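Local coordinates for mandelate racemase/muconate lactonizing enzyme family protein (Bradyrhizobium sp. ORS 278, PDB 3TOY) that belongs to the mandelate racemase/muconate lactonizing enzyme family of the enolase superfamily, with an N-terminal capping domain and a calcium-binding C-terminal barrel domain, at residues T25-T30 with T63-V68; G164-R169 with I187-G192. All coordinates share one frame; numbering follows the deposited sequence.

Contact 1 of 2, residues T25-T30 with T63-V68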
loop_
_atom_site.group_PDB
_atom_site.type_symbol
_atom_site.label_atom_id
_atom_site.label_comp_id
_atom_site.label_asym_id
_atom_site.label_seq_id
_atom_site.Cartn_x
_atom_site.Cartn_y
_atom_site.Cartn_z
ATOM N N THR A 25 8.655 -18.542 -50.580
ATOM C CA THR A 25 9.259 -17.189 -50.404
ATOM C C THR A 25 8.227 -16.126 -49.981
ATOM O O THR A 25 7.088 -16.118 -50.462
ATOM C CB THR A 25 9.972 -16.737 -51.685
ATOM O OG1 THR A 25 10.380 -15.369 -51.546
ATOM C CG2 THR A 25 9.044 -16.882 -52.886
ATOM N N THR A 26 8.646 -15.229 -49.086
ATOM C CA THR A 26 7.753 -14.227 -48.487
ATOM C C THR A 26 7.576 -12.969 -49.341
ATOM O O THR A 26 8.538 -12.440 -49.900
ATOM C CB THR A 26 8.282 -13.799 -47.088
ATOM O OG1 THR A 26 8.449 -14.956 -46.261
ATOM C CG2 THR A 26 7.331 -12.833 -46.425
ATOM N N ALA A 27 6.349 -12.467 -49.422
ATOM C CA ALA A 27 6.100 -11.244 -50.180
ATOM C C ALA A 27 6.917 -10.054 -49.676
ATOM O O ALA A 27 7.222 -9.946 -48.484
ATOM C CB ALA A 27 4.599 -10.907 -50.199
ATOM N N ALA A 28 7.284 -9.165 -50.596
ATOM C CA ALA A 28 7.890 -7.887 -50.235
ATOM C C ALA A 28 6.959 -6.757 -50.602
ATOM O O ALA A 28 6.133 -6.877 -51.506
ATOM C CB ALA A 28 9.244 -7.704 -50.907
ATOM N N ILE A 29 7.076 -5.665 -49.862
ATOM C CA ILE A 29 6.312 -4.469 -50.114
ATOM C C ILE A 29 6.969 -3.758 -51.285
ATOM O O ILE A 29 8.202 -3.684 -51.347
ATOM C CB ILE A 29 6.343 -3.554 -48.866
ATOM C CG1 ILE A 29 5.582 -4.236 -47.708
ATOM C CG2 ILE A 29 5.783 -2.160 -49.177
ATOM C CD1 ILE A 29 6.003 -3.727 -46.333
ATOM N N THR A 30 6.148 -3.248 -52.208
ATOM C CA THR A 30 6.658 -2.490 -53.357
ATOM C C THR A 30 6.286 -1.014 -53.247
ATOM O O THR A 30 7.002 -0.140 -53.732
ATOM C CB THR A 30 6.146 -3.063 -54.698
ATOM O OG1 THR A 30 4.716 -3.161 -54.670
ATOM C CG2 THR A 30 6.725 -4.449 -54.947
ATOM N N THR A 63 1.030 -2.106 -51.713
ATOM C CA THR A 63 1.234 -3.005 -52.841
ATOM C C THR A 63 2.399 -3.918 -52.527
ATOM O O THR A 63 3.373 -3.494 -51.902
ATOM C CB THR A 63 1.534 -2.222 -54.155
ATOM O OG1 THR A 63 2.741 -1.470 -53.992
ATOM C CG2 THR A 63 0.401 -1.270 -54.494
ATOM N N THR A 64 2.294 -5.164 -52.974
ATOM C CA THR A 64 3.340 -6.155 -52.784
ATOM C C THR A 64 3.796 -6.684 -54.143
ATOM O O THR A 64 3.233 -6.323 -55.177
ATOM C CB THR A 64 2.826 -7.351 -51.974
ATOM O OG1 THR A 64 1.976 -8.173 -52.788
ATOM C CG2 THR A 64 2.030 -6.848 -50.755
ATOM N N ASP A 65 4.794 -7.560 -54.118
ATOM C CA ASP A 65 5.327 -8.163 -55.336
ATOM C C ASP A 65 4.712 -9.532 -55.621
ATOM O O ASP A 65 5.292 -10.336 -56.355
ATOM C CB ASP A 65 6.860 -8.259 -55.251
ATOM C CG ASP A 65 7.338 -9.209 -54.152
ATOM O OD1 ASP A 65 6.503 -9.729 -53.377
ATOM O OD2 ASP A 65 8.559 -9.451 -54.074
ATOM N N GLN A 66 3.553 -9.819 -55.026
ATOM C CA GLN A 66 2.905 -11.113 -55.251
ATOM C C GLN A 66 1.447 -10.986 -55.681
ATOM O O GLN A 66 0.620 -11.854 -55.398
ATOM C CB GLN A 66 3.075 -12.056 -54.048
ATOM C CG GLN A 66 4.518 -12.472 -53.811
ATOM C CD GLN A 66 4.668 -13.549 -52.748
ATOM O OE1 GLN A 66 3.684 -14.023 -52.189
ATOM N NE2 GLN A 66 5.910 -13.945 -52.473
ATOM N N GLY A 67 1.142 -9.890 -56.366
ATOM C CA GLY A 67 -0.160 -9.719 -57.005
ATOM C C GLY A 67 -1.264 -9.346 -56.040
ATOM O O GLY A 67 -2.445 -9.420 -56.387
ATOM N N VAL A 68 -0.880 -8.946 -54.824
ATOM C CA VAL A 68 -1.857 -8.526 -53.818
ATOM C C VAL A 68 -1.551 -7.138 -53.285
ATOM O O VAL A 68 -0.386 -6.791 -53.066
ATOM C CB VAL A 68 -1.906 -9.494 -52.615
ATOM C CG1 VAL A 68 -2.474 -8.768 -51.392
ATOM C CG2 VAL A 68 -2.735 -10.729 -52.955
HETATM O O HOH W 1 9.214 -11.305 -52.490
HETATM O O HOH W 2 3.718 -14.621 -49.566
HETATM O O HOH W 3 4.126 -3.937 -57.008
#

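Contact 2 of 2, residues G164-R169 with I187-G192. With ACT (acetate ion), chain F.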
loop_
_atom_site.group_PDB
_atom_site.type_symbol
_atom_site.label_atom_id
_atom_site.label_comp_id
_atom_site.label_asym_id
_atom_site.label_seq_id
_atom_site.Cartn_x
_atom_site.Cartn_y
_atom_site.Cartn_z
ATOM N N GLY A 164 -25.010 9.289 -31.602
ATOM C CA GLY A 164 -24.691 10.531 -30.921
ATOM C C GLY A 164 -25.772 10.742 -29.884
ATOM O O GLY A 164 -26.386 9.784 -29.424
ATOM N N VAL A 165 -26.000 11.986 -29.489
ATOM C CA VAL A 165 -27.093 12.275 -28.568
ATOM C C VAL A 165 -28.406 11.799 -29.191
ATOM O O VAL A 165 -28.687 12.088 -30.355
ATOM C CB VAL A 165 -27.187 13.786 -28.275
ATOM C CG1 VAL A 165 -28.420 14.103 -27.422
ATOM C CG2 VAL A 165 -25.894 14.283 -27.615
ATOM N N LEU A 166 -29.188 11.047 -28.428
ATOM C CA LEU A 166 -30.490 10.580 -28.886
ATOM C C LEU A 166 -31.627 11.325 -28.211
ATOM O O LEU A 166 -31.474 11.910 -27.139
ATOM C CB LEU A 166 -30.657 9.073 -28.633
ATOM C CG LEU A 166 -29.893 8.115 -29.556
ATOM C CD1 LEU A 166 -29.868 6.721 -28.968
ATOM C CD2 LEU A 166 -30.494 8.103 -30.966
ATOM N N ASP A 167 -32.784 11.280 -28.860
ATOM C CA ASP A 167 -34.033 11.724 -28.264
ATOM C C ASP A 167 -35.057 10.618 -28.518
ATOM O O ASP A 167 -35.335 10.285 -29.676
ATOM C CB ASP A 167 -34.468 13.055 -28.893
ATOM C CG ASP A 167 -35.836 13.506 -28.413
ATOM O OD1 ASP A 167 -36.119 13.388 -27.202
ATOM O OD2 ASP A 167 -36.629 13.972 -29.259
ATOM N N ALA A 168 -35.588 10.021 -27.455
ATOM C CA ALA A 168 -36.546 8.927 -27.617
ATOM C C ALA A 168 -37.712 9.294 -28.555
ATOM O O ALA A 168 -38.108 8.492 -29.400
ATOM C CB ALA A 168 -37.067 8.436 -26.259
ATOM N N ARG A 169 -38.261 10.497 -28.414
ATOM C CA ARG A 169 -39.357 10.910 -29.287
ATOM C C ARG A 169 -38.886 10.994 -30.748
ATOM O O ARG A 169 -39.355 10.241 -31.607
ATOM C CB ARG A 169 -39.940 12.252 -28.826
ATOM N N ILE A 187 -27.638 -0.506 -27.287
ATOM C CA ILE A 187 -27.588 0.825 -27.895
ATOM C C ILE A 187 -26.689 1.744 -27.056
ATOM O O ILE A 187 -26.822 1.770 -25.836
ATOM C CB ILE A 187 -28.987 1.486 -27.882
ATOM C CG1 ILE A 187 -29.993 0.634 -28.672
ATOM C CG2 ILE A 187 -28.932 2.864 -28.486
ATOM C CD1 ILE A 187 -29.649 0.557 -30.145
ATOM N N LYS A 188 -25.813 2.510 -27.701
ATOM C CA LYS A 188 -25.019 3.520 -26.989
ATOM C C LYS A 188 -25.413 4.914 -27.435
ATOM O O LYS A 188 -25.615 5.161 -28.627
ATOM C CB LYS A 188 -23.520 3.322 -27.203
ATOM C CG LYS A 188 -22.641 4.325 -26.393
ATOM C CD LYS A 188 -21.195 3.858 -26.373
ATOM C CE LYS A 188 -20.468 4.192 -27.663
ATOM N NZ LYS A 188 -19.051 3.736 -27.632
ATOM N N SER A 189 -25.539 5.824 -26.476
ATOM C CA SER A 189 -25.751 7.224 -26.796
ATOM C C SER A 189 -24.737 8.121 -26.060
ATOM O O SER A 189 -23.875 7.610 -25.333
ATOM C CB SER A 189 -27.178 7.625 -26.458
ATOM O OG SER A 189 -27.470 8.894 -27.027
ATOM N N LYS A 190 -24.844 9.438 -26.262
ATOM C CA LYS A 190 -23.854 10.393 -25.747
ATOM C C LYS A 190 -24.403 11.286 -24.651
ATOM O O LYS A 190 -25.583 11.675 -24.657
ATOM C CB LYS A 190 -23.315 11.313 -26.847
ATOM C CG LYS A 190 -22.875 10.650 -28.123
ATOM C CD LYS A 190 -21.675 9.779 -27.928
ATOM C CE LYS A 190 -20.755 9.797 -29.153
ATOM N NZ LYS A 190 -19.824 8.622 -29.020
ATOM N N GLY A 191 -23.524 11.662 -23.729
ATOM C CA GLY A 191 -23.891 12.624 -22.701
ATOM C C GLY A 191 -22.828 13.664 -22.443
ATOM O O GLY A 191 -21.775 13.680 -23.088
ATOM N N GLY A 192 -23.125 14.558 -21.508
ATOM C CA GLY A 192 -22.193 15.607 -21.116
ATOM C C GLY A 192 -22.288 16.874 -21.941
ATOM O O GLY A 192 -21.549 17.817 -21.706
HETATM C C ACT F . -16.448 8.568 -30.444
HETATM O O ACT F . -16.469 7.543 -31.172
HETATM O OXT ACT F . -16.892 8.435 -29.285
HETATM C CH3 ACT F . -15.919 9.891 -30.926
#

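Contact 1 of 2, residues T25-T30 with T63-V68
Asp-65 grips both polar groups of Ala-28, one with its side chain and the other with its backbone. Asp-65 OD1 accepts from Ala-28 N at 2.9 Å in a nearly straight bond, but the donor stands above the carboxylate plane (51° out of it). Asp-65 N in turn donates to Ala-28 O at 3.0 Å. The torsion explains the pairing: CG sits between the backbone N and the carbonyl carbon of its own residue (chi1 65°), which brings the carboxylate to the flank of Ala-28. A side-chain oxygen thus takes the acceptor role that a backbone carbonyl would fill in a continuing strand pair. The other carboxylate oxygen, OD2, is bridged by a water to Thr-26 O.

Gln-66 reaches further along 25-30 with its chain extended beyond CG. Gln-66 NE2 donates to Thr-25 O at 3.2 Å; the acceptor lies in the amide plane of Gln-66, whereas the donor stands above the carbonyl plane of Thr-25. Ala-27 CB packs against Gln-66 CD at 3.7 Å, and both residues also touch Leu-141 of helix 122-142.

Regular strand pairing occupies the other end. Thr-30 N donates to Thr-63 O at 2.8 Å (N-H...O 175°), next to the non-hydrogen-bonded pair Ile-29 and Thr-64, whose CA atoms are 4.3 Å apart. Beside it the Thr-30 and Thr-63 side chains cross at about a right angle and hydrogen-bond through their hydroxyls, OG1 to OG1 2.7 Å. A water links Thr-30 OG1 to Thr-64 O. Thr-64 OG1 accepts from Gln-66 N, an ST turn where the chain leaves strand 50-64. The whole is the open end of the antiparallel hairpin of strands 29-47 and 50-64, part of the N-terminal capping domain of enolase-superfamily proteins.

Contact 2 of 2, residues G164-R169 with I187-G192
With OG opposite the backbone N and beside the carbonyl carbon (chi1 -168°), Ser-189 directs its hydroxyl to the turn at 164-166. Lys-190 has CG anti to its carbonyl carbon and beside the backbone N (chi1 -48°), which lays CG on Gly-164; the bends at chi2 and chi3 then carry the amine away. The Ser-189 hydroxyl donates to Gly-164 O, with OG 2.8 Å from that oxygen and tilted 23° from the carbonyl plane. Leu-166 N lies 3.1 Å from Ser-189 OG.

Leu-166 packs alongside the serine, CB and CG each 3.6 Å from Ser-189 OG; the apolar part is Leu-166 CD1 against Ile-187 CG2 at 4.0 Å. Helix 196-210 adds Leu-206 against Leu-166 and Met-202 against both Val-165 and Ser-189.

At Gly-164 the packing is close: its CA meets Lys-190 CG at 3.3 Å. Val-165 CG2 approaches Lys-190 CB at 4.0 Å, the two side chains crossing obliquely. Lys-190 O is buried here and has no polar partner in the model. Beyond the bends, Lys-190 NZ donates to acetate OXT at 2.9 Å and also hydrogen-bonds Asp-219, a calcium ligand. The acetate, probably from the crystallisation liquor, is held as well by His-321 and Asn-221.

Segment 164-169 is the connection from strand 157-162 into helix 168-181, and it rests on the next parallel strand, 186-190, as in a beta-alpha-beta unit of the family's barrel. Lys-190 and Lys-188, the latter salt-bridged to Glu-341 and to the calcium ligand Glu-245, lie at the end of that strand and are consistent with the Lys-x-Lys motif beside the metal site in mandelate racemase-like members of the superfamily.

In the fold
Contact 1 comes first along the chain and closes before contact 2 opens. Their centres are 45 Å apart, on opposite sides of the chain's centre, and about 32 Å separates their nearest atoms. They belong to different sheets: contact 1 to the four-stranded antiparallel sheet of the N-terminal domain, contact 2 to the mixed sheet forming the barrel. Strand 29-47 nevertheless links them. It starts in contact 1, and its far end reaches contact 2, where Arg-46 hydrogen-bonds Val-165 through the backbone and Asn-47 touches Lys-190. This one strand, interrupted by a bulge or short loop, runs from the far end of the capping domain to the metal-bearing barrel.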